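Local coordinates for protein putative lipase/esterase (Lactobacillus plantarum WCFS1, PDB 3BXP) that probably hydrolyses carboxylic esters as a putative carboxylesterase of the alpha/beta-hydrolase superfamily, at residues Gln147-Thr161 with Trp181-Ala194. Numbering follows the deposited sequence.
Sequences QHAAIILGYPVIDLT and WAAQRLVTPASKPA
D159 OD2 is gripped by three groups: NE2 of Q184 at 3.0 Å, a water that donates to it, and, in a salt bridge, NZ of K212 from helix 208-219. The Q184 N-H points almost straight at the oxygen (170°) and meets it from above the carboxylate plane; the Q184 side chain folds at chi2 (-79°) to bring its amide there. D159 OD1 accepts T161 N, closing an Asx turn, and T161 OG1 at 2.6 Å, both from the same face of the carboxylate, which is thus held at both oxygens. An alanine in place of D159 would probably cost K212 this counter-charge and let the Q184 amide turn more freely. The backbones of D159 and A182 form a single bridge, closed by A183 N to I158 O and L160 N to W181 O, each 2.9 Å; the L160 and W181 side chains cross at about a right angle. At the far end, strand 150-154 meets strand 194-199 in parallel: I151 N bonds P193 O, and I151 CG1 presses tightly on A194 CB (3.4 Å). K192 crosses H148 obliquely, its CG 3.5 Å from H148 NE2, which is hydrogen-bonded to N127 OD1. Charge and amide bonds thus tie the loop after strand 150-154 to the 3-10 turn, while a backbone bond and close apolar packing join two neighbouring central-sheet strands.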
loop_
_atom_site.group_PDB
_atom_site.type_symbol
_atom_site.label_atom_id
_atom_site.label_comp_id
_atom_site.label_asym_id
_atom_site.label_seq_id
_atom_site.Cartn_x
_atom_site.Cartn_y
_atom_site.Cartn_z
ATOM N N GLN B 147 -18.703 -18.941 -7.277
ATOM C CA GLN B 147 -18.242 -17.838 -6.433
ATOM C C GLN B 147 -16.770 -17.547 -6.652
ATOM O O GLN B 147 -15.996 -18.381 -6.995
ATOM C CB GLN B 147 -18.540 -18.067 -4.959
ATOM C CG GLN B 147 -18.069 -19.399 -4.401
ATOM C CD GLN B 147 -18.594 -19.629 -2.983
ATOM O OE1 GLN B 147 -19.805 -19.752 -2.762
ATOM N NE2 GLN B 147 -17.683 -19.652 -2.020
ATOM N N HIS B 148 -16.434 -16.292 -6.469
ATOM C CA HIS B 148 -15.063 -15.850 -6.574
ATOM C C HIS B 148 -14.313 -16.145 -5.301
ATOM O O HIS B 148 -14.885 -16.334 -4.217
ATOM C CB HIS B 148 -15.010 -14.376 -6.976
ATOM C CG HIS B 148 -15.493 -13.451 -5.923
ATOM N ND1 HIS B 148 -16.818 -13.349 -5.561
ATOM C CD2 HIS B 148 -14.820 -12.553 -5.159
ATOM C CE1 HIS B 148 -16.927 -12.464 -4.580
ATOM N NE2 HIS B 148 -15.730 -11.947 -4.340
ATOM N N ALA B 149 -13.012 -16.260 -5.478
ATOM C CA ALA B 149 -12.081 -16.608 -4.405
ATOM C C ALA B 149 -11.325 -15.381 -3.892
ATOM O O ALA B 149 -10.775 -15.391 -2.793
ATOM C CB ALA B 149 -11.101 -17.569 -5.001
ATOM N N ALA B 150 -11.242 -14.373 -4.747
ATOM C CA ALA B 150 -10.434 -13.142 -4.473
ATOM C C ALA B 150 -10.733 -12.067 -5.483
ATOM O O ALA B 150 -11.328 -12.316 -6.529
ATOM C CB ALA B 150 -8.928 -13.431 -4.501
ATOM N N ILE B 151 -10.246 -10.872 -5.186
ATOM C CA ILE B 151 -10.440 -9.727 -6.082
ATOM C C ILE B 151 -9.124 -8.976 -6.198
ATOM O O ILE B 151 -8.252 -9.066 -5.325
ATOM C CB ILE B 151 -11.634 -8.735 -5.628
ATOM C CG1 ILE B 151 -11.275 -7.857 -4.414
ATOM C CG2 ILE B 151 -12.927 -9.534 -5.409
ATOM C CD1 ILE B 151 -12.331 -6.782 -4.059
ATOM N N ILE B 152 -9.015 -8.275 -7.305
ATOM C CA ILE B 152 -7.912 -7.341 -7.583
ATOM C C ILE B 152 -8.584 -6.034 -7.946
ATOM O O ILE B 152 -9.544 -6.037 -8.722
ATOM C CB ILE B 152 -7.028 -7.822 -8.788
ATOM C CG1 ILE B 152 -6.180 -9.047 -8.401
ATOM C CG2 ILE B 152 -6.116 -6.686 -9.259
ATOM C CD1 ILE B 152 -5.491 -9.721 -9.582
ATOM N N LEU B 153 -8.112 -4.950 -7.328
ATOM C CA LEU B 153 -8.633 -3.615 -7.608
ATOM C C LEU B 153 -7.534 -2.674 -7.996
ATOM O O LEU B 153 -6.564 -2.506 -7.257
ATOM C CB LEU B 153 -9.392 -3.024 -6.397
ATOM C CG LEU B 153 -10.597 -3.814 -5.858
ATOM C CD1 LEU B 153 -11.103 -3.160 -4.569
ATOM C CD2 LEU B 153 -11.697 -3.798 -6.943
ATOM N N GLY B 154 -7.660 -2.079 -9.182
ATOM C CA GLY B 154 -6.725 -1.006 -9.608
ATOM C C GLY B 154 -7.440 0.321 -9.710
ATOM O O GLY B 154 -8.504 0.426 -10.354
ATOM N N TYR B 155 -6.868 1.320 -9.061
ATOM C CA TYR B 155 -7.472 2.633 -8.972
ATOM C C TYR B 155 -9.017 2.542 -8.909
ATOM O O TYR B 155 -9.696 3.208 -9.684
ATOM C CB TYR B 155 -7.020 3.527 -10.146
ATOM C CG TYR B 155 -6.943 2.876 -11.507
ATOM C CD1 TYR B 155 -5.908 2.050 -11.831
ATOM C CD2 TYR B 155 -7.889 3.120 -12.471
ATOM C CE1 TYR B 155 -5.802 1.480 -13.099
ATOM C CE2 TYR B 155 -7.819 2.546 -13.740
ATOM C CZ TYR B 155 -6.791 1.728 -14.040
ATOM O OH TYR B 155 -6.685 1.180 -15.287
ATOM N N PRO B 156 -9.566 1.819 -7.921
ATOM C CA PRO B 156 -11.000 1.612 -7.968
ATOM C C PRO B 156 -11.790 2.790 -7.474
ATOM O O PRO B 156 -11.367 3.459 -6.547
ATOM C CB PRO B 156 -11.205 0.522 -6.960
ATOM C CG PRO B 156 -10.135 0.761 -5.948
ATOM C CD PRO B 156 -8.962 1.091 -6.777
ATOM N N VAL B 157 -12.919 3.035 -8.113
ATOM C CA VAL B 157 -13.973 3.833 -7.480
ATOM C C VAL B 157 -14.589 2.976 -6.392
ATOM O O VAL B 157 -14.948 1.806 -6.630
ATOM C CB VAL B 157 -15.020 4.306 -8.487
ATOM C CG1 VAL B 157 -16.213 4.982 -7.782
ATOM C CG2 VAL B 157 -14.388 5.214 -9.595
ATOM N N ILE B 158 -14.743 3.533 -5.190
ATOM C CA ILE B 158 -15.191 2.758 -4.052
ATOM C C ILE B 158 -16.388 3.416 -3.391
ATOM O O ILE B 158 -17.338 2.734 -2.954
ATOM C CB ILE B 158 -14.055 2.633 -3.001
ATOM C CG1 ILE B 158 -12.932 1.723 -3.562
ATOM C CG2 ILE B 158 -14.554 2.163 -1.623
ATOM C CD1 ILE B 158 -13.386 0.200 -3.884
ATOM N N ASP B 159 -16.316 4.732 -3.264
ATOM C CA ASP B 159 -17.376 5.507 -2.558
ATOM C C ASP B 159 -17.846 6.651 -3.431
ATOM O O ASP B 159 -17.074 7.581 -3.763
ATOM C CB ASP B 159 -16.856 5.926 -1.187
ATOM C CG ASP B 159 -17.870 6.693 -0.348
ATOM O OD1 ASP B 159 -18.884 7.196 -0.873
ATOM O OD2 ASP B 159 -17.594 6.838 0.881
ATOM N N LEU B 160 -19.106 6.543 -3.871
ATOM C CA LEU B 160 -19.688 7.466 -4.839
ATOM C C LEU B 160 -19.961 8.840 -4.260
ATOM O O LEU B 160 -20.447 9.718 -4.967
ATOM C CB LEU B 160 -20.977 6.883 -5.480
ATOM C CG LEU B 160 -20.810 5.562 -6.228
ATOM C CD1 LEU B 160 -22.149 5.147 -6.872
ATOM C CD2 LEU B 160 -19.732 5.670 -7.286
ATOM N N THR B 161 -19.612 9.015 -2.981
ATOM C CA THR B 161 -19.681 10.311 -2.330
ATOM C C THR B 161 -18.303 10.935 -2.144
ATOM O O THR B 161 -18.192 12.047 -1.667
ATOM C CB THR B 161 -20.340 10.248 -0.949
ATOM O OG1 THR B 161 -19.452 9.603 -0.018
ATOM C CG2 THR B 161 -21.732 9.527 -0.981
ATOM N N TRP B 181 -23.767 2.857 -2.438
ATOM C CA TRP B 181 -22.867 3.998 -2.713
ATOM C C TRP B 181 -21.428 3.764 -2.292
ATOM O O TRP B 181 -20.491 4.099 -3.036
ATOM C CB TRP B 181 -23.411 5.282 -2.090
ATOM C CG TRP B 181 -24.541 5.807 -2.844
ATOM C CD1 TRP B 181 -24.987 5.398 -4.068
ATOM C CD2 TRP B 181 -25.424 6.862 -2.425
ATOM N NE1 TRP B 181 -26.107 6.144 -4.442
ATOM C CE2 TRP B 181 -26.375 7.049 -3.447
ATOM C CE3 TRP B 181 -25.494 7.664 -1.275
ATOM C CZ2 TRP B 181 -27.382 8.005 -3.357
ATOM C CZ3 TRP B 181 -26.498 8.607 -1.188
ATOM C CH2 TRP B 181 -27.425 8.771 -2.225
ATOM N N ALA B 182 -21.276 3.237 -1.087
ATOM C CA ALA B 182 -19.994 3.101 -0.398
ATOM C C ALA B 182 -19.653 1.648 -0.175
ATOM O O ALA B 182 -20.102 1.013 0.789
ATOM C CB ALA B 182 -20.021 3.866 0.921
ATOM N N ALA B 183 -18.843 1.098 -1.081
ATOM C CA ALA B 183 -18.511 -0.306 -1.066
ATOM C C ALA B 183 -17.770 -0.730 0.199
ATOM O O ALA B 183 -17.845 -1.844 0.627
ATOM C CB ALA B 183 -17.678 -0.694 -2.298
ATOM N N GLN B 184 -17.015 0.168 0.801
ATOM C CA GLN B 184 -16.269 -0.203 1.993
ATOM C C GLN B 184 -17.234 -0.510 3.152
ATOM O O GLN B 184 -16.904 -1.230 4.100
ATOM C CB GLN B 184 -15.287 0.900 2.362
ATOM C CG GLN B 184 -15.831 2.170 2.997
ATOM C CD GLN B 184 -16.464 3.194 2.038
ATOM O OE1 GLN B 184 -16.758 2.866 0.875
ATOM N NE2 GLN B 184 -16.644 4.444 2.510
ATOM N N ARG B 185 -18.419 0.081 3.084
ATOM C CA ARG B 185 -19.405 -0.105 4.135
ATOM C C ARG B 185 -20.058 -1.488 4.084
ATOM O O ARG B 185 -20.779 -1.888 5.022
ATOM C CB ARG B 185 -20.477 0.973 4.124
ATOM C CG ARG B 185 -19.962 2.354 4.474
ATOM C CD ARG B 185 -21.128 3.345 4.513
ATOM N NE ARG B 185 -20.708 4.699 4.865
ATOM C CZ ARG B 185 -20.296 5.042 6.075
ATOM N NH1 ARG B 185 -20.231 4.112 7.019
ATOM N NH2 ARG B 185 -19.935 6.293 6.340
ATOM N N LEU B 186 -19.790 -2.230 3.023
ATOM C CA LEU B 186 -20.355 -3.568 2.837
ATOM C C LEU B 186 -19.333 -4.670 3.141
ATOM O O LEU B 186 -19.605 -5.870 2.970
ATOM C CB LEU B 186 -20.892 -3.736 1.411
ATOM C CG LEU B 186 -21.908 -2.678 0.922
ATOM C CD1 LEU B 186 -22.365 -2.890 -0.521
ATOM C CD2 LEU B 186 -23.097 -2.646 1.821
ATOM N N VAL B 187 -18.143 -4.252 3.578
ATOM C CA VAL B 187 -17.080 -5.192 3.946
ATOM C C VAL B 187 -17.475 -5.896 5.263
ATOM O O VAL B 187 -17.999 -5.262 6.184
ATOM C CB VAL B 187 -15.701 -4.503 4.102
ATOM C CG1 VAL B 187 -14.651 -5.468 4.694
ATOM C CG2 VAL B 187 -15.246 -3.892 2.727
ATOM N N THR B 188 -17.236 -7.202 5.302
ATOM C CA THR B 188 -17.413 -8.018 6.518
ATOM C C THR B 188 -16.292 -9.083 6.504
ATOM O O THR B 188 -15.530 -9.175 5.560
ATOM C CB THR B 188 -18.782 -8.749 6.565
ATOM O OG1 THR B 188 -18.791 -9.828 5.612
ATOM C CG2 THR B 188 -19.967 -7.776 6.309
ATOM N N PRO B 189 -16.142 -9.826 7.590
ATOM C CA PRO B 189 -15.098 -10.837 7.571
ATOM C C PRO B 189 -15.306 -11.883 6.483
ATOM O O PRO B 189 -14.389 -12.663 6.203
ATOM C CB PRO B 189 -15.217 -11.437 8.982
ATOM C CG PRO B 189 -15.638 -10.260 9.781
ATOM C CD PRO B 189 -16.692 -9.642 8.939
ATOM N N ALA B 190 -16.485 -11.897 5.877
ATOM C CA ALA B 190 -16.817 -12.845 4.792
ATOM C C ALA B 190 -16.313 -12.390 3.411
ATOM O O ALA B 190 -16.340 -13.157 2.446
ATOM C CB ALA B 190 -18.341 -13.074 4.730
ATOM N N SER B 191 -15.923 -11.122 3.302
ATOM C CA SER B 191 -15.446 -10.569 2.032
ATOM C C SER B 191 -14.225 -11.396 1.599
ATOM O O SER B 191 -13.427 -11.791 2.450
ATOM C CB SER B 191 -15.057 -9.092 2.157
ATOM O OG SER B 191 -16.203 -8.281 2.373
ATOM N N LYS B 192 -14.060 -11.661 0.303
ATOM C CA LYS B 192 -12.887 -12.457 -0.146
ATOM C C LYS B 192 -11.659 -11.547 -0.153
ATOM O O LYS B 192 -11.765 -10.323 -0.220
ATOM C CB LYS B 192 -13.072 -13.020 -1.548
ATOM C CG LYS B 192 -14.288 -13.882 -1.756
ATOM C CD LYS B 192 -14.319 -15.063 -0.796
ATOM C CE LYS B 192 -15.655 -15.835 -0.959
ATOM N NZ LYS B 192 -15.689 -17.104 -0.174
ATOM N N PRO B 193 -10.465 -12.139 -0.078
ATOM C CA PRO B 193 -9.230 -11.372 -0.074
ATOM C C PRO B 193 -9.077 -10.445 -1.300
ATOM O O PRO B 193 -9.510 -10.747 -2.418
ATOM C CB PRO B 193 -8.152 -12.470 -0.087
ATOM C CG PRO B 193 -8.786 -13.570 0.615
ATOM C CD PRO B 193 -10.202 -13.567 0.089
ATOM N N ALA B 194 -8.360 -9.357 -1.065
ATOM C CA ALA B 194 -8.165 -8.380 -2.100
ATOM C C ALA B 194 -6.721 -7.873 -2.207
ATOM O O ALA B 194 -6.039 -7.653 -1.234
ATOM C CB ALA B 194 -9.138 -7.189 -1.894
HETATM O O HOH W 1 -19.982 7.262 2.611
#